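Local coordinates for protein putative oxidoreductase (Salmonella enterica subsp. enterica serovar Typhimurium, PDB 3NX4) that binds NADP and probably catalyses the NADPH-dependent reduction of acryloyl-CoA, as a member of the medium-chain dehydrogenase/reductase family, at residues S204-K209 / P249-P254; E208-A213 / Q230-G235; G234-A239 / N259-G264. All coordinates share one frame; numbering follows the deposited sequence.

Contact 1. Residues S204-K209 / P249-P254; sequences SRPLEK and PTTVMP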
ATOM      1  N   SER A 204     -12.096  15.591  -3.819  1.00 39.95           N
ATOM      2  CA  SER A 204     -10.734  15.765  -3.333  1.00 40.04           C
ATOM      3  C   SER A 204      -9.741  16.063  -4.459  1.00 42.40           C
ATOM      4  O   SER A 204      -9.960  15.690  -5.609  1.00 44.78           O
ATOM      5  CB  SER A 204     -10.264  14.525  -2.564  1.00 44.80           C
ATOM      6  OG  SER A 204     -10.137  13.405  -3.420  1.00 46.83           O
ATOM      7  N   ARG A 205      -8.654  16.737  -4.101  1.00 37.03           N
ATOM      8  CA  ARG A 205      -7.524  16.938  -4.997  1.00 30.97           C
ATOM      9  C   ARG A 205      -6.596  15.717  -4.860  1.00 34.57           C
ATOM     10  O   ARG A 205      -6.755  14.916  -3.932  1.00 34.98           O
ATOM     11  CB  ARG A 205      -6.761  18.201  -4.604  1.00 34.56           C
ATOM     12  CG  ARG A 205      -7.607  19.442  -4.455  1.00 43.85           C
ATOM     13  CD  ARG A 205      -8.168  19.874  -5.787  1.00 49.14           C
ATOM     14  NE  ARG A 205      -8.825  21.180  -5.704  1.00 49.02           N
ATOM     15  CZ  ARG A 205      -9.388  21.789  -6.742  1.00 51.06           C
ATOM     16  NH1 ARG A 205      -9.375  21.196  -7.928  1.00 45.34           N
ATOM     17  NH2 ARG A 205      -9.966  22.977  -6.594  1.00 46.46           N
ATOM     18  N   PRO A 206      -5.626  15.568  -5.780  1.00 34.02           N
ATOM     19  CA  PRO A 206      -4.712  14.426  -5.663  1.00 32.68           C
ATOM     20  C   PRO A 206      -3.973  14.450  -4.337  1.00 34.88           C
ATOM     21  O   PRO A 206      -3.731  13.385  -3.757  1.00 35.02           O
ATOM     22  CB  PRO A 206      -3.754  14.625  -6.838  1.00 32.61           C
ATOM     23  CG  PRO A 206      -4.602  15.357  -7.860  1.00 36.61           C
ATOM     24  CD  PRO A 206      -5.426  16.308  -7.041  1.00 38.85           C
ATOM     25  N   LEU A 207      -3.616  15.649  -3.881  1.00 31.37           N
ATOM     26  CA  LEU A 207      -3.011  15.847  -2.565  1.00 29.76           C
ATOM     27  C   LEU A 207      -3.797  16.904  -1.790  1.00 35.96           C
ATOM     28  O   LEU A 207      -4.062  17.991  -2.308  1.00 34.94           O
ATOM     29  CB  LEU A 207      -1.544  16.293  -2.698  1.00 29.19           C
ATOM     30  CG  LEU A 207      -0.525  15.266  -3.210  1.00 32.08           C
ATOM     31  CD1 LEU A 207       0.860  15.895  -3.253  1.00 33.43           C
ATOM     32  CD2 LEU A 207      -0.520  13.989  -2.349  1.00 27.50           C
ATOM     33  N   GLU A 208      -4.169  16.573  -0.556  1.00 33.00           N
ATOM     34  CA  GLU A 208      -4.842  17.498   0.355  1.00 37.80           C
ATOM     35  C   GLU A 208      -3.887  17.802   1.505  1.00 41.45           C
ATOM     36  O   GLU A 208      -2.763  17.300   1.533  1.00 33.39           O
ATOM     37  CB  GLU A 208      -6.111  16.857   0.919  1.00 35.88           C
ATOM     38  CG  GLU A 208      -7.175  16.509  -0.123  1.00 41.84           C
ATOM     39  CD  GLU A 208      -8.026  17.703  -0.500  1.00 49.46           C
ATOM     40  OE1 GLU A 208      -7.822  18.780   0.097  1.00 49.05           O
ATOM     41  OE2 GLU A 208      -8.892  17.565  -1.392  1.00 47.54           O
ATOM     42  N   LYS A 209      -4.328  18.597   2.473  1.00 37.07           N
ATOM     43  CA  LYS A 209      -3.473  18.851   3.625  1.00 42.97           C
ATOM     44  C   LYS A 209      -3.240  17.546   4.379  1.00 31.67           C
ATOM     45  O   LYS A 209      -4.126  16.693   4.445  1.00 30.20           O
ATOM     46  CB  LYS A 209      -4.064  19.906   4.564  1.00 53.96           C
ATOM     47  CG  LYS A 209      -3.173  20.172   5.774  1.00 63.99           C
ATOM     48  CD  LYS A 209      -3.468  21.503   6.445  1.00 66.89           C
ATOM     49  CE  LYS A 209      -4.736  21.459   7.274  1.00 57.95           C
ATOM     50  NZ  LYS A 209      -4.852  22.693   8.097  1.00 60.09           N
ATOM     51  N   PRO A 249     -10.949   5.369  -7.059  1.00 36.26           N
ATOM     52  CA  PRO A 249     -10.589   6.463  -7.965  1.00 36.93           C
ATOM     53  C   PRO A 249      -9.575   7.391  -7.328  1.00 41.69           C
ATOM     54  O   PRO A 249      -9.921   8.451  -6.822  1.00 44.85           O
ATOM     55  CB  PRO A 249     -11.911   7.201  -8.139  1.00 40.71           C
ATOM     56  CG  PRO A 249     -12.616   6.984  -6.861  1.00 39.78           C
ATOM     57  CD  PRO A 249     -12.240   5.609  -6.395  1.00 36.64           C
ATOM     58  N   THR A 250      -8.317   6.978  -7.373  1.00 38.54           N
ATOM     59  CA  THR A 250      -7.229   7.721  -6.763  1.00 30.07           C
ATOM     60  C   THR A 250      -6.125   8.048  -7.764  1.00 40.37           C
ATOM     61  O   THR A 250      -6.269   7.828  -8.960  1.00 41.93           O
ATOM     62  CB  THR A 250      -6.645   6.958  -5.549  1.00 30.71           C
ATOM     63  OG1 THR A 250      -5.646   7.754  -4.910  1.00 37.75           O
ATOM     64  CG2 THR A 250      -6.040   5.641  -5.983  1.00 28.87           C
ATOM     65  N   THR A 251      -5.041   8.617  -7.258  1.00 29.71           N
ATOM     66  CA  THR A 251      -3.889   8.960  -8.069  1.00 27.37           C
ATOM     67  C   THR A 251      -2.647   8.409  -7.390  1.00 37.54           C
ATOM     68  O   THR A 251      -2.678   8.038  -6.222  1.00 35.37           O
ATOM     69  CB  THR A 251      -3.723  10.471  -8.253  1.00 35.84           C
ATOM     70  OG1 THR A 251      -3.187  11.046  -7.059  1.00 32.39           O
ATOM     71  CG2 THR A 251      -5.054  11.124  -8.587  1.00 35.83           C
ATOM     72  N   VAL A 252      -1.562   8.324  -8.136  1.00 33.62           N
ATOM     73  CA  VAL A 252      -0.313   7.829  -7.595  1.00 32.28           C
ATOM     74  C   VAL A 252       0.360   8.858  -6.689  1.00 32.21           C
ATOM     75  O   VAL A 252       1.348   8.548  -6.037  1.00 35.15           O
ATOM     76  CB  VAL A 252       0.667   7.444  -8.717  1.00 36.96           C
ATOM     77  CG1 VAL A 252       0.066   6.380  -9.608  1.00 41.42           C
ATOM     78  CG2 VAL A 252       1.049   8.663  -9.526  1.00 29.94           C
HETATM   79  N   MSE A 253      -0.149  10.087  -6.673  1.00 29.40           N
HETATM   80  CA  MSE A 253       0.534  11.174  -5.962  1.00 30.73           C
HETATM   81  C   MSE A 253       0.824  10.937  -4.460  1.00 28.59           C
HETATM   82  O   MSE A 253       1.929  11.225  -4.000  1.00 30.21           O
HETATM   83  CB  MSE A 253      -0.155  12.520  -6.185  1.00 28.92           C
HETATM   84  CG  MSE A 253      -0.318  12.892  -7.649  1.00 32.41           C
HETATM   85 SE   MSE A 253       1.419  12.906  -8.571  0.75 45.89          SE
HETATM   86  CE  MSE A 253       1.706  14.834  -8.627  1.00258.92           C
ATOM     87  N   PRO A 254      -0.161  10.437  -3.689  1.00 30.00           N
ATOM     88  CA  PRO A 254       0.171  10.222  -2.274  1.00 27.83           C
ATOM     89  C   PRO A 254       1.278   9.174  -2.134  1.00 26.05           C
ATOM     90  O   PRO A 254       2.089   9.221  -1.212  1.00 29.37           O
ATOM     91  CB  PRO A 254      -1.137   9.674  -1.677  1.00 23.93           C
ATOM     92  CG  PRO A 254      -2.218  10.179  -2.590  1.00 29.20           C
ATOM     93  CD  PRO A 254      -1.589  10.199  -3.973  1.00 29.18           C
TER
HETATM   94  O   HOH W   1      -4.601  11.154  -4.898  1.00 36.11           O
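P206 opens the contact: its CB rests 3.6 Å from OG1 of T251, a van der Waals touch of carbon on hydroxyl and not a hydrogen bond. The same CB makes an apolar contact with CG of M253, a selenomethionine, at 3.9 Å. No direct hydrogen bond joins 204-209 to 249-254; the polar link is a water, which donates to P206 O and lies 2.6 Å from T251 OG1. That hydroxyl has a second task, since it accepts from M253 N at 3.2 Å (N-H...O angle 148°) and so caps the turn into helix 253-258. T251 holds OG1 between its own backbone N and carbonyl carbon (chi1 76°), which brings the oxygen within range of both the water and M253 N. The carbonyl oxygen of P206 also faces the ring of P254, with CG at 3.7 Å. At L207 the packing is mainly apolar: its CG lies 4.1 Å from M253 CB, the two side chains crossing at about a right angle. L207 CD2 comes 4.2 Å from P254 CG. F246 of the second subunit packs on both P206 and T251, and T250 and T251 pair antiparallel with a strand of that subunit. The contact thus sets a surface loop of the Rossmann-type cofactor domain against a capped helix start at the dimer interface.

Contact 2. Residues E208-A213 / Q230-G235; sequences EKQLWA and QMNYGG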
ATOM      1  N   GLU A 208      -4.169  16.573  -0.556  1.00 33.00           N
ATOM      2  CA  GLU A 208      -4.842  17.498   0.355  1.00 37.80           C
ATOM      3  C   GLU A 208      -3.887  17.802   1.505  1.00 41.45           C
ATOM      4  O   GLU A 208      -2.763  17.300   1.533  1.00 33.39           O
ATOM      5  CB  GLU A 208      -6.111  16.857   0.919  1.00 35.88           C
ATOM      6  CG  GLU A 208      -7.175  16.509  -0.123  1.00 41.84           C
ATOM      7  CD  GLU A 208      -8.026  17.703  -0.500  1.00 49.46           C
ATOM      8  OE1 GLU A 208      -7.822  18.780   0.097  1.00 49.05           O
ATOM      9  OE2 GLU A 208      -8.892  17.565  -1.392  1.00 47.54           O
ATOM     10  N   LYS A 209      -4.328  18.597   2.473  1.00 37.07           N
ATOM     11  CA  LYS A 209      -3.473  18.851   3.625  1.00 42.97           C
ATOM     12  C   LYS A 209      -3.240  17.546   4.379  1.00 31.67           C
ATOM     13  O   LYS A 209      -4.126  16.693   4.445  1.00 30.20           O
ATOM     14  CB  LYS A 209      -4.064  19.906   4.564  1.00 53.96           C
ATOM     15  CG  LYS A 209      -3.173  20.172   5.774  1.00 63.99           C
ATOM     16  CD  LYS A 209      -3.468  21.503   6.445  1.00 66.89           C
ATOM     17  CE  LYS A 209      -4.736  21.459   7.274  1.00 57.95           C
ATOM     18  NZ  LYS A 209      -4.852  22.693   8.097  1.00 60.09           N
ATOM     19  N   GLN A 210      -2.036  17.388   4.914  1.00 30.54           N
ATOM     20  CA  GLN A 210      -1.668  16.177   5.637  1.00 29.65           C
ATOM     21  C   GLN A 210      -2.316  16.164   6.997  1.00 30.80           C
ATOM     22  O   GLN A 210      -2.029  17.034   7.815  1.00 26.18           O
ATOM     23  CB  GLN A 210      -0.146  16.102   5.796  1.00 28.94           C
ATOM     24  CG  GLN A 210       0.584  15.935   4.473  1.00 28.98           C
ATOM     25  CD  GLN A 210       2.101  15.960   4.627  1.00 40.54           C
ATOM     26  OE1 GLN A 210       2.685  15.155   5.349  1.00 34.80           O
ATOM     27  NE2 GLN A 210       2.736  16.906   3.961  1.00 44.66           N
ATOM     28  N   LEU A 211      -3.173  15.168   7.235  1.00 23.34           N
ATOM     29  CA  LEU A 211      -3.922  15.059   8.491  1.00 26.42           C
ATOM     30  C   LEU A 211      -3.622  13.815   9.339  1.00 28.23           C
ATOM     31  O   LEU A 211      -3.625  13.897  10.573  1.00 29.11           O
ATOM     32  CB  LEU A 211      -5.439  15.087   8.232  1.00 27.63           C
ATOM     33  CG  LEU A 211      -5.982  16.243   7.382  1.00 26.13           C
ATOM     34  CD1 LEU A 211      -7.482  16.062   7.138  1.00 25.85           C
ATOM     35  CD2 LEU A 211      -5.676  17.581   8.044  1.00 28.59           C
ATOM     36  N   TRP A 212      -3.410  12.667   8.692  1.00 25.56           N
ATOM     37  CA  TRP A 212      -3.454  11.378   9.390  1.00 25.63           C
ATOM     38  C   TRP A 212      -2.124  10.615   9.374  1.00 25.61           C
ATOM     39  O   TRP A 212      -1.515  10.476   8.328  1.00 23.46           O
ATOM     40  CB  TRP A 212      -4.510  10.461   8.757  1.00 24.05           C
ATOM     41  CG  TRP A 212      -5.769  11.149   8.348  1.00 26.53           C
ATOM     42  CD1 TRP A 212      -6.266  11.267   7.082  1.00 23.65           C
ATOM     43  CD2 TRP A 212      -6.704  11.811   9.215  1.00 24.11           C
ATOM     44  NE1 TRP A 212      -7.455  11.979   7.102  1.00 25.47           N
ATOM     45  CE2 TRP A 212      -7.745  12.319   8.401  1.00 26.72           C
ATOM     46  CE3 TRP A 212      -6.750  12.046  10.594  1.00 24.58           C
ATOM     47  CZ2 TRP A 212      -8.822  13.041   8.925  1.00 26.92           C
ATOM     48  CZ3 TRP A 212      -7.841  12.758  11.116  1.00 25.94           C
ATOM     49  CH2 TRP A 212      -8.852  13.247  10.278  1.00 27.68           C
ATOM     50  N   ALA A 213      -1.713  10.087  10.526  1.00 22.63           N
ATOM     51  CA  ALA A 213      -0.549   9.194  10.583  1.00 24.73           C
ATOM     52  C   ALA A 213      -0.936   7.800  10.081  1.00 23.20           C
ATOM     53  O   ALA A 213      -0.140   7.103   9.449  1.00 22.84           O
ATOM     54  CB  ALA A 213      -0.002   9.108  12.007  1.00 23.96           C
ATOM     55  N   GLN A 230      -5.052  12.741   2.147  1.00 25.11           N
ATOM     56  CA  GLN A 230      -4.865  13.417   3.430  1.00 21.36           C
ATOM     57  C   GLN A 230      -3.816  12.769   4.340  1.00 24.47           C
ATOM     58  O   GLN A 230      -3.661  13.173   5.497  1.00 24.38           O
ATOM     59  CB  GLN A 230      -6.195  13.417   4.203  1.00 23.28           C
ATOM     60  CG  GLN A 230      -7.281  14.324   3.599  1.00 25.27           C
ATOM     61  CD  GLN A 230      -8.630  14.168   4.295  1.00 30.27           C
ATOM     62  OE1 GLN A 230      -8.906  13.146   4.915  1.00 32.35           O
ATOM     63  NE2 GLN A 230      -9.478  15.191   4.180  1.00 31.35           N
HETATM   64  N   MSE A 231      -3.135  11.736   3.854  1.00 24.99           N
HETATM   65  CA  MSE A 231      -2.158  11.032   4.696  1.00 22.48           C
HETATM   66  C   MSE A 231      -0.888  11.852   4.931  1.00 24.78           C
HETATM   67  O   MSE A 231      -0.369  12.507   4.011  1.00 24.83           O
HETATM   68  CB  MSE A 231      -1.773   9.675   4.083  1.00 25.97           C
HETATM   69  CG  MSE A 231      -2.948   8.725   3.885  1.00 23.72           C
HETATM   70 SE   MSE A 231      -3.986   8.397   5.527  0.75 25.35          SE
HETATM   71  CE  MSE A 231      -2.563   7.784   6.711  1.00 21.91           C
ATOM     72  N   ASN A 232      -0.380  11.801   6.158  1.00 24.65           N
ATOM     73  CA  ASN A 232       0.935  12.354   6.440  1.00 23.06           C
ATOM     74  C   ASN A 232       1.982  11.653   5.571  1.00 24.13           C
ATOM     75  O   ASN A 232       1.811  10.503   5.176  1.00 22.76           O
ATOM     76  CB  ASN A 232       1.325  12.115   7.901  1.00 25.57           C
ATOM     77  CG  ASN A 232       0.520  12.943   8.887  1.00 29.70           C
ATOM     78  OD1 ASN A 232      -0.193  13.878   8.518  1.00 27.68           O
ATOM     79  ND2 ASN A 232       0.665  12.617  10.162  1.00 28.62           N
ATOM     80  N   TYR A 233       3.078  12.341   5.292  1.00 24.69           N
ATOM     81  CA  TYR A 233       4.224  11.682   4.680  1.00 23.94           C
ATOM     82  C   TYR A 233       4.608  10.405   5.454  1.00 27.25           C
ATOM     83  O   TYR A 233       4.763  10.437   6.681  1.00 24.31           O
ATOM     84  CB  TYR A 233       5.394  12.658   4.634  1.00 23.64           C
ATOM     85  CG  TYR A 233       6.548  12.140   3.834  1.00 24.28           C
ATOM     86  CD1 TYR A 233       7.467  11.257   4.400  1.00 25.72           C
ATOM     87  CD2 TYR A 233       6.725  12.528   2.511  1.00 28.52           C
ATOM     88  CE1 TYR A 233       8.536  10.769   3.661  1.00 24.54           C
ATOM     89  CE2 TYR A 233       7.803  12.051   1.764  1.00 29.03           C
ATOM     90  CZ  TYR A 233       8.701  11.173   2.349  1.00 27.40           C
ATOM     91  OH  TYR A 233       9.767  10.693   1.617  1.00 28.91           O
ATOM     92  N   GLY A 234       4.748   9.281   4.747  1.00 22.96           N
ATOM     93  CA  GLY A 234       5.070   8.005   5.384  1.00 22.79           C
ATOM     94  C   GLY A 234       3.905   7.345   6.129  1.00 25.83           C
ATOM     95  O   GLY A 234       4.079   6.344   6.823  1.00 27.21           O
ATOM     96  N   GLY A 235       2.707   7.899   5.982  1.00 23.70           N
ATOM     97  CA  GLY A 235       1.524   7.342   6.631  1.00 22.26           C
ATOM     98  C   GLY A 235       1.108   5.997   6.047  1.00 24.40           C
ATOM     99  O   GLY A 235       1.547   5.627   4.959  1.00 27.64           O
TER
HETATM  100  O   HOH W   2      -8.875  17.807   2.887  1.00 44.34           O
HETATM  101  O   HOH W   3      -0.052  16.109  10.145  1.00 46.72           O
HETATM  102  O   HOH W   4      -1.831  13.299  12.480  1.00 35.12           O
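Where strand 212-217 enters the parallel sheet of the cofactor domain, W212 pairs in a parallel bridge with M231, which lies just after helix 221-229; their CA atoms are 4.9 Å apart. Two consecutive amides grip one carbonyl: L211 N donates to Q230 O at 2.7 Å and W212 N at 3.2 Å, arriving from opposite faces of its plane. The return bond runs from N232 N to W212 O. Beside this backbone pairing, the Q230 side chain lies alongside the indole and points the same way. Its extended chain (chi2 173°) brings OE1 2.9 Å from W212 NE1; the acceptor is in the ring plane, whereas the indole N-H comes from above the amide's carbonyl plane, consistent with the 64° between ring and amide. L211 CD1 packs against Q230 CD at 3.6 Å.

This is the beta-alpha-beta connection of a Rossmann-type fold, helix 221-229 lying between the strands 212-217 and 235-239. M231, a selenomethionine bent at chi2 and chi3, sets SE at the edge of the indole, a Met-aromatic contact 5.0 Å from the five-ring centroid of W212.

Past the short strand 231-232, Q210 OE1 accepts from Y233 N at 2.8 Å, the donor standing 41° out of the carbonyl plane. The Y233 hydroxyl, by contrast, bonds to D266 of the second subunit. A type II turn from N232 to G235 reverses the chain, and one water donates to both N232 OD1 and Q210 O.

Contact 3. Residues G234-A239 / N259-G264; sequences GGCVAA and NVRLQG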
ATOM      1  N   GLY A 234       4.748   9.281   4.747  1.00 22.96           N
ATOM      2  CA  GLY A 234       5.070   8.005   5.384  1.00 22.79           C
ATOM      3  C   GLY A 234       3.905   7.345   6.129  1.00 25.83           C
ATOM      4  O   GLY A 234       4.079   6.344   6.823  1.00 27.21           O
ATOM      5  N   GLY A 235       2.707   7.899   5.982  1.00 23.70           N
ATOM      6  CA  GLY A 235       1.524   7.342   6.631  1.00 22.26           C
ATOM      7  C   GLY A 235       1.108   5.997   6.047  1.00 24.40           C
ATOM      8  O   GLY A 235       1.547   5.627   4.959  1.00 27.64           O
ATOM      9  N   CYS A 236       0.268   5.260   6.777  1.00 21.01           N
ATOM     10  CA  CYS A 236      -0.232   3.966   6.309  1.00 20.29           C
ATOM     11  C   CYS A 236      -1.754   3.865   6.402  1.00 23.66           C
ATOM     12  O   CYS A 236      -2.349   4.168   7.436  1.00 22.72           O
ATOM     13  CB  CYS A 236       0.390   2.828   7.129  1.00 21.37           C
ATOM     14  SG  CYS A 236      -0.223   1.142   6.669  1.00 26.74           S
ATOM     15  N   VAL A 237      -2.377   3.418   5.323  1.00 25.95           N
ATOM     16  CA  VAL A 237      -3.792   3.103   5.353  1.00 19.58           C
ATOM     17  C   VAL A 237      -3.982   1.592   5.307  1.00 26.12           C
ATOM     18  O   VAL A 237      -3.507   0.938   4.380  1.00 27.70           O
ATOM     19  CB  VAL A 237      -4.529   3.680   4.131  1.00 23.56           C
ATOM     20  CG1 VAL A 237      -6.027   3.320   4.221  1.00 23.14           C
ATOM     21  CG2 VAL A 237      -4.333   5.182   4.043  1.00 27.00           C
ATOM     22  N   ALA A 238      -4.674   1.038   6.303  1.00 26.64           N
ATOM     23  CA  ALA A 238      -5.103  -0.355   6.259  1.00 26.40           C
ATOM     24  C   ALA A 238      -6.526  -0.390   5.691  1.00 30.16           C
ATOM     25  O   ALA A 238      -7.448   0.162   6.272  1.00 26.65           O
ATOM     26  CB  ALA A 238      -5.051  -0.993   7.667  1.00 21.05           C
ATOM     27  N   ALA A 239      -6.691  -1.013   4.531  1.00 25.98           N
ATOM     28  CA  ALA A 239      -7.975  -1.017   3.844  1.00 26.89           C
ATOM     29  C   ALA A 239      -8.570  -2.416   3.859  1.00 26.87           C
ATOM     30  O   ALA A 239      -7.902  -3.383   3.468  1.00 29.12           O
ATOM     31  CB  ALA A 239      -7.795  -0.539   2.400  1.00 23.27           C
ATOM     32  N   ASN A 259       5.161   8.882  -0.018  1.00 25.80           N
ATOM     33  CA  ASN A 259       5.628   7.589   0.482  1.00 26.54           C
ATOM     34  C   ASN A 259       4.561   6.874   1.313  1.00 27.21           C
ATOM     35  O   ASN A 259       4.864   6.200   2.291  1.00 22.49           O
ATOM     36  CB  ASN A 259       6.894   7.780   1.316  1.00 24.36           C
ATOM     37  CG  ASN A 259       7.856   6.614   1.192  1.00 32.23           C
ATOM     38  OD1 ASN A 259       8.720   6.596   0.304  1.00 30.29           O
ATOM     39  ND2 ASN A 259       7.702   5.619   2.070  1.00 28.49           N
ATOM     40  N   VAL A 260       3.308   7.015   0.910  1.00 23.66           N
ATOM     41  CA  VAL A 260       2.208   6.367   1.614  1.00 23.78           C
ATOM     42  C   VAL A 260       2.153   4.854   1.342  1.00 28.82           C
ATOM     43  O   VAL A 260       2.398   4.410   0.222  1.00 23.66           O
ATOM     44  CB  VAL A 260       0.850   7.035   1.234  1.00 26.76           C
ATOM     45  CG1 VAL A 260      -0.320   6.192   1.675  1.00 22.88           C
ATOM     46  CG2 VAL A 260       0.768   8.453   1.812  1.00 23.45           C
ATOM     47  N   ARG A 261       1.821   4.075   2.375  1.00 21.77           N
ATOM     48  CA  ARG A 261       1.564   2.650   2.213  1.00 20.96           C
ATOM     49  C   ARG A 261       0.066   2.400   2.238  1.00 26.75           C
ATOM     50  O   ARG A 261      -0.638   2.879   3.138  1.00 23.67           O
ATOM     51  CB  ARG A 261       2.196   1.851   3.350  1.00 22.68           C
ATOM     52  CG  ARG A 261       1.850   0.352   3.323  1.00 24.51           C
ATOM     53  CD  ARG A 261       2.548  -0.430   4.454  1.00 21.60           C
ATOM     54  NE  ARG A 261       4.007  -0.375   4.367  1.00 24.32           N
ATOM     55  CZ  ARG A 261       4.837  -0.952   5.241  1.00 24.11           C
ATOM     56  NH1 ARG A 261       4.357  -1.620   6.287  1.00 21.34           N
ATOM     57  NH2 ARG A 261       6.149  -0.846   5.087  1.00 25.36           N
ATOM     58  N   LEU A 262      -0.426   1.666   1.252  1.00 23.43           N
ATOM     59  CA  LEU A 262      -1.797   1.151   1.306  1.00 23.37           C
ATOM     60  C   LEU A 262      -1.711  -0.359   1.486  1.00 25.56           C
ATOM     61  O   LEU A 262      -1.344  -1.083   0.560  1.00 24.83           O
ATOM     62  CB  LEU A 262      -2.576   1.516   0.037  1.00 24.93           C
ATOM     63  CG  LEU A 262      -3.965   0.906  -0.160  1.00 24.74           C
ATOM     64  CD1 LEU A 262      -4.912   1.296   0.993  1.00 24.97           C
ATOM     65  CD2 LEU A 262      -4.536   1.334  -1.499  1.00 26.46           C
ATOM     66  N   GLN A 263      -2.001  -0.824   2.698  1.00 22.24           N
ATOM     67  CA  GLN A 263      -1.969  -2.246   3.003  1.00 24.14           C
ATOM     68  C   GLN A 263      -3.372  -2.846   2.946  1.00 27.76           C
ATOM     69  O   GLN A 263      -4.245  -2.499   3.750  1.00 26.07           O
ATOM     70  CB  GLN A 263      -1.392  -2.484   4.394  1.00 25.27           C
ATOM     71  CG  GLN A 263      -1.422  -3.970   4.798  1.00 25.82           C
ATOM     72  CD  GLN A 263      -0.501  -4.826   3.923  1.00 27.39           C
ATOM     73  OE1 GLN A 263       0.710  -4.621   3.899  1.00 28.28           O
ATOM     74  NE2 GLN A 263      -1.083  -5.768   3.188  1.00 25.96           N
ATOM     75  N   GLY A 264      -3.595  -3.735   1.990  1.00 25.20           N
ATOM     76  CA  GLY A 264      -4.858  -4.448   1.934  1.00 24.39           C
ATOM     77  C   GLY A 264      -4.901  -5.472   3.055  1.00 30.11           C
ATOM     78  O   GLY A 264      -3.877  -6.069   3.410  1.00 27.11           O
TER
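R261 N donates to G235 O at 3.0 Å. V237 N answers to R261 O at 2.8 Å, and Q263 N to V237 O and A239 N to Q263 O continue the alternation. These four bonds hold strands 235-239 and 261-264 in parallel register, C236 opposite R261 through to A239 opposite G264, with their axes 4.8 Å apart at closest and 21° from exact alignment. CA-H...O contacts fill the gaps between the bonds, as at C236 CA to R261 O.

Side chains alternate between two faces. On the face of V237, A239 and L262, CD1 of L262 meets A239 CB at 3.7 Å. It also touches V237 CB, the leucine and valine crossing obliquely. On the other face C236 SG lies 3.9 Å from R261 CD, with SG anti to the backbone N (chi1 178°) and the R261 stem extended beside it. The bend of Q263 at chi2 lets NE2 donate to G264 O at 2.8 Å, in the carbonyl plane and on a lone pair. The same side chain's OE1 accepts from R261 NE of the second subunit, and R261 NE in turn donates to Q263 OE1 of that subunit.

Outward, helix 118-140 lies against C236, A238 and Q263, while helix 221-229 lies against V237 and V260. Strand 235-239 also bonds to strand 212-217, and strand 261-264, outermost in this chain, pairs antiparallel with the second subunit, carrying the Rossmann-type sheet across the dimer.

Burial increases from contact 1, a surface contact, through the partly buried contact 2 to contact 3, which is buried in the sheet. The chemistry follows: contact 1 depends on apolar touches and one bridging water, contact 2 mixes backbone pairing with hydrogen bonds to side-chain amides, and contact 3 rests mainly on repeated backbone bonds. Contacts 1 and 2 share E208 and K209, whereas contacts 2 and 3 share G234 and G235 and reach neighbouring strands of one sheet. M231 joins those two, its SE 3.6 Å from V237 CG2. Between contacts 1 and 3, P254 O probably accepts from V260 N, connecting helix 253-258 to the edge strand. All three reach the second subunit, contact 2 through Y233 alone.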